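Local coordinates for xylose isomerase domain protein (Alicyclobacillus acidocaldarius subsp. acidocaldarius, PDB 3U0H) that probably acts as an isomerase with a xylose isomerase-like TIM barrel, its substrate not established, at residues Arg266-Arg269 against Glu270-Lys274; Ala42-Arg46 against His47-Ala51. One frame throughout, in Å; residues are numbered along the deposited sequence.

Contact 1 (Arg266-Arg269 against Glu270-Lys274); sequences RLVR and ERLEK
Four successive i to i+4 backbone bonds join R266-R269 to E270-K274, from E270 N to R266 O through E273 N to R269 O, in a regular turn of the last helix of the TIM barrel, 261-280. Among the side chains, R269 and E273 form an i to i+4 salt bridge. NH2 of R269 gives its hydrogen to OE2 of E273 at 3.1 Å, nearly in the guanidinium plane and on the syn side of the carboxylate, although the two flat groups are turned 46° apart. The arginine chain bends at chi2 (-128°), which brings CD within 3.2 Å of the same OE2, and again at chi3 (-41°), which turns the guanidinium toward E273. NE of R269 bonds to the carbonyl of T28, so NE and NH2 each have an acceptor, which fixes the rotation of the guanidinium; an alanine here would probably leave E273 without its charge partner and the T28 carbonyl without this donor. On the buried flank, V268 and L272 lie side by side, CG1 of the valine 4.0 Å from CG of the leucine, and both reach P224. R271, its guanidinium end tied to P224 O and D226, is extended from CG to NE and passes obliquely over L267, whose CD2 sits over one guanidinium face, 3.8 Å from NH2 of R271. The carboxylate of E270 crosses the R266 chain, OE2 3.5 Å from CG of that arginine.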
loop_
_atom_site.group_PDB
_atom_site.type_symbol
_atom_site.label_atom_id
_atom_site.label_comp_id
_atom_site.label_asym_id
_atom_site.label_seq_id
_atom_site.Cartn_x
_atom_site.Cartn_y
_atom_site.Cartn_z
ATOM N N ARG A 266 10.857 44.847 3.110
ATOM C CA ARG A 266 11.597 45.104 4.361
ATOM C C ARG A 266 10.677 45.240 5.556
ATOM O O ARG A 266 10.927 44.640 6.599
ATOM C CB ARG A 266 12.475 46.350 4.229
ATOM C CG ARG A 266 13.497 46.547 5.350
ATOM C CD ARG A 266 14.378 47.802 5.134
ATOM N NE ARG A 266 14.742 48.020 3.712
ATOM C CZ ARG A 266 15.756 47.424 3.074
ATOM N NH1 ARG A 266 16.579 46.579 3.711
ATOM N NH2 ARG A 266 15.955 47.688 1.782
ATOM N N LEU A 267 9.594 45.999 5.394
ATOM C CA LEU A 267 8.630 46.232 6.487
ATOM C C LEU A 267 7.976 44.952 7.018
ATOM O O LEU A 267 7.820 44.769 8.215
ATOM C CB LEU A 267 7.531 47.214 6.068
ATOM C CG LEU A 267 6.697 47.754 7.235
ATOM C CD1 LEU A 267 7.573 48.422 8.300
ATOM C CD2 LEU A 267 5.634 48.726 6.721
ATOM N N VAL A 268 7.589 44.061 6.136
ATOM C CA VAL A 268 6.902 42.836 6.584
ATOM C C VAL A 268 7.912 41.819 7.192
ATOM O O VAL A 268 7.584 41.112 8.140
ATOM C CB VAL A 268 6.079 42.233 5.403
ATOM C CG1 VAL A 268 5.449 40.878 5.772
ATOM C CG2 VAL A 268 5.036 43.231 4.939
ATOM N N ARG A 269 9.127 41.737 6.641
ATOM C CA ARG A 269 10.218 40.952 7.263
ATOM C C ARG A 269 10.383 41.350 8.724
ATOM O O ARG A 269 10.421 40.472 9.560
ATOM C CB ARG A 269 11.594 41.192 6.616
ATOM C CG ARG A 269 12.472 39.966 6.624
ATOM C CD ARG A 269 13.856 40.134 7.185
ATOM N NE ARG A 269 14.456 41.372 6.780
ATOM C CZ ARG A 269 14.861 42.352 7.580
ATOM N NH1 ARG A 269 15.343 43.438 7.018
ATOM N NH2 ARG A 269 14.787 42.281 8.896
ATOM N N GLU A 270 10.530 42.668 8.962
ATOM C CA GLU A 270 10.613 43.266 10.311
ATOM C C GLU A 270 9.388 42.956 11.100
ATOM O O GLU A 270 9.450 42.545 12.227
ATOM C CB GLU A 270 10.729 44.790 10.272
ATOM C CG GLU A 270 12.129 45.298 10.018
ATOM C CD GLU A 270 12.178 46.758 9.515
ATOM O OE1 GLU A 270 11.259 47.586 9.812
ATOM O OE2 GLU A 270 13.150 47.060 8.784
ATOM N N ARG A 271 8.247 43.176 10.500
ATOM C CA ARG A 271 7.038 42.877 11.205
ATOM C C ARG A 271 6.908 41.398 11.605
ATOM O O ARG A 271 6.447 41.088 12.698
ATOM C CB ARG A 271 5.880 43.321 10.375
ATOM C CG ARG A 271 5.716 44.826 10.411
ATOM C CD ARG A 271 4.472 45.183 9.622
ATOM N NE ARG A 271 4.116 46.598 9.590
ATOM C CZ ARG A 271 2.938 47.035 9.163
ATOM N NH1 ARG A 271 2.010 46.171 8.736
ATOM N NH2 ARG A 271 2.697 48.339 9.116
ATOM N N LEU A 272 7.343 40.494 10.743
ATOM C CA LEU A 272 7.195 39.058 11.028
ATOM C C LEU A 272 8.241 38.554 12.010
ATOM O O LEU A 272 7.927 37.722 12.832
ATOM C CB LEU A 272 7.239 38.216 9.739
ATOM C CG LEU A 272 6.039 38.419 8.816
ATOM C CD1 LEU A 272 6.013 37.358 7.733
ATOM C CD2 LEU A 272 4.744 38.448 9.623
ATOM N N GLU A 273 9.469 39.053 11.956
ATOM C CA GLU A 273 10.440 38.634 12.972
ATOM C C GLU A 273 9.898 38.985 14.336
ATOM O O GLU A 273 10.058 38.219 15.237
ATOM C CB GLU A 273 11.798 39.274 12.798
ATOM C CG GLU A 273 12.505 38.878 11.531
ATOM C CD GLU A 273 13.544 39.905 11.131
ATOM O OE1 GLU A 273 13.505 41.053 11.639
ATOM O OE2 GLU A 273 14.413 39.577 10.287
ATOM N N LYS A 274 9.224 40.129 14.465
ATOM C CA LYS A 274 8.681 40.590 15.773
ATOM C C LYS A 274 7.469 39.767 16.159
ATOM O O LYS A 274 7.372 39.285 17.278
ATOM C CB LYS A 274 8.346 42.083 15.764
ATOM C CG LYS A 274 9.590 42.968 15.636
ATOM C CD LYS A 274 9.341 44.474 15.875
ATOM C CE LYS A 274 10.579 45.367 15.597
ATOM N NZ LYS A 274 10.563 46.191 14.327
#

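Contact 2 (Ala42-Arg46 against His47-Ala51)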
loop_
_atom_site.group_PDB
_atom_site.type_symbol
_atom_site.label_atom_id
_atom_site.label_comp_id
_atom_site.label_asym_id
_atom_site.label_seq_id
_atom_site.Cartn_x
_atom_site.Cartn_y
_atom_site.Cartn_z
ATOM N N ALA A 42 10.590 28.614 -16.756
ATOM C CA ALA A 42 10.933 29.573 -17.836
ATOM C C ALA A 42 12.433 29.764 -17.891
ATOM O O ALA A 42 13.029 29.671 -18.947
ATOM C CB ALA A 42 10.248 30.922 -17.609
ATOM N N GLU A 43 13.054 29.962 -16.731
ATOM C CA GLU A 43 14.530 30.000 -16.647
ATOM C C GLU A 43 15.208 28.655 -16.980
ATOM O O GLU A 43 16.135 28.611 -17.794
ATOM C CB GLU A 43 14.985 30.437 -15.271
ATOM C CG GLU A 43 16.442 30.832 -15.236
ATOM C CD GLU A 43 16.703 32.238 -15.786
ATOM O OE1 GLU A 43 15.787 33.109 -15.765
ATOM O OE2 GLU A 43 17.845 32.457 -16.228
ATOM N N ALA A 44 14.740 27.561 -16.384
ATOM C CA ALA A 44 15.365 26.269 -16.647
ATOM C C ALA A 44 15.428 26.032 -18.161
ATOM O O ALA A 44 16.465 25.634 -18.694
ATOM C CB ALA A 44 14.623 25.140 -15.927
ATOM N N GLU A 45 14.335 26.320 -18.856
ATOM C CA GLU A 45 14.299 26.192 -20.313
ATOM C C GLU A 45 15.314 27.068 -21.044
ATOM O O GLU A 45 15.963 26.622 -21.988
ATOM C CB GLU A 45 12.898 26.480 -20.837
ATOM C CG GLU A 45 11.912 25.371 -20.503
ATOM C CD GLU A 45 10.492 25.667 -20.972
ATOM O OE1 GLU A 45 10.335 26.351 -22.012
ATOM O OE2 GLU A 45 9.534 25.208 -20.301
ATOM N N ARG A 46 15.463 28.307 -20.619
ATOM C CA ARG A 46 16.361 29.200 -21.329
ATOM C C ARG A 46 17.777 28.813 -21.052
ATOM O O ARG A 46 18.577 28.725 -21.960
ATOM C CB ARG A 46 16.094 30.660 -20.963
ATOM C CG ARG A 46 14.768 31.140 -21.565
ATOM C CD ARG A 46 14.234 32.474 -21.041
ATOM N NE ARG A 46 15.215 33.551 -20.791
ATOM C CZ ARG A 46 16.286 33.882 -21.523
ATOM N NH1 ARG A 46 16.616 33.236 -22.642
ATOM N NH2 ARG A 46 17.044 34.905 -21.123
ATOM N N HIS A 47 18.077 28.513 -19.804
ATOM C CA HIS A 47 19.469 28.424 -19.363
ATOM C C HIS A 47 19.885 27.119 -18.687
ATOM O O HIS A 47 20.996 27.052 -18.188
ATOM C CB HIS A 47 19.788 29.622 -18.441
ATOM C CG HIS A 47 19.575 30.997 -19.082
ATOM N ND1 HIS A 47 18.803 31.953 -18.510
ATOM C CD2 HIS A 47 20.077 31.559 -20.263
ATOM C CE1 HIS A 47 18.807 33.065 -19.277
ATOM N NE2 HIS A 47 19.588 32.826 -20.351
ATOM N N GLY A 48 19.033 26.081 -18.663
ATOM C CA GLY A 48 19.346 24.816 -17.982
ATOM C C GLY A 48 19.225 24.903 -16.456
ATOM O O GLY A 48 19.396 25.992 -15.895
ATOM N N ASP A 49 18.959 23.760 -15.788
ATOM C CA ASP A 49 18.686 23.664 -14.320
ATOM C C ASP A 49 19.824 24.207 -13.429
ATOM O O ASP A 49 19.583 24.744 -12.348
ATOM C CB ASP A 49 18.423 22.189 -13.910
ATOM C CG ASP A 49 17.128 21.608 -14.499
ATOM O OD1 ASP A 49 16.463 22.328 -15.266
ATOM O OD2 ASP A 49 16.747 20.437 -14.152
ATOM N N ALA A 50 21.067 24.025 -13.860
ATOM C CA ALA A 50 22.227 24.388 -13.045
ATOM C C ALA A 50 22.358 25.929 -12.840
ATOM O O ALA A 50 22.650 26.437 -11.751
ATOM C CB ALA A 50 23.495 23.819 -13.700
ATOM N N ALA A 51 22.141 26.658 -13.925
ATOM C CA ALA A 51 22.027 28.119 -13.899
ATOM C C ALA A 51 20.954 28.589 -12.894
ATOM O O ALA A 51 21.164 29.564 -12.202
ATOM C CB ALA A 51 21.719 28.636 -15.302
#
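Hydrogen bonds carry most of the contact between A42-R46 and H47-A51, where E43 reaches one turn ahead to H47 through both backbone and side chain. H47 N bonds to E43 O at 2.8 Å, an i to i+4 bond near the end of helix 37-47, while ND1 of the ring donates to OE2 of E43 at 2.5 Å. That short His-carboxylate bond lies close to the imidazole plane but meets the carboxylate oxygen from above its own plane, 50° out of it. Glutamate CG lies opposite the backbone N about CA-CB (chi1 -165°), and a bend at chi2 (79°) then turns the carboxylate to the edge of the ring. One residue on, G48 N bonds to A44 O at 2.6 Å, less straight than the bond before it. Contacts to the faces of flat groups come from R46: its CB sits almost over the ring centre of H47, a CH-pi contact of 3.9 Å to the centroid, and CE1 of H47 lies over one guanidinium face, 3.1 Å from NH2 of R46. Van der Waals contact is slight, OD1 of D49 approaching CB of A44 to 3.4 Å; farther out, D49 touches L92 and R95 of helix 86-95, and E43 packs on V52 and M55. G48 leaves helical geometry with a positive phi, which favours glycine, as is common at a helix C terminus; here it makes the break between helices 37-47 and 49-57 on the barrel's outer layer.

From the N terminus, strands 5-8 and 32-33 come first, and contact 2 follows at the surface, closing the tight turn by which helix 37-47 passes into helix 49-57 ahead of strand 62-67. The remaining strands of the eight-stranded parallel barrel then run their course before contact 1, which closes no loop beyond a single turn of helix 261-280 after the last strand, 246-249. The two are in series, neither enclosing nor crossing the other, with centres about 32 Å apart. Contact 1 sets the final helix against P6 of the first strand and the loops at T28 and P224; contact 2 turns its helix pair beside helix 86-95.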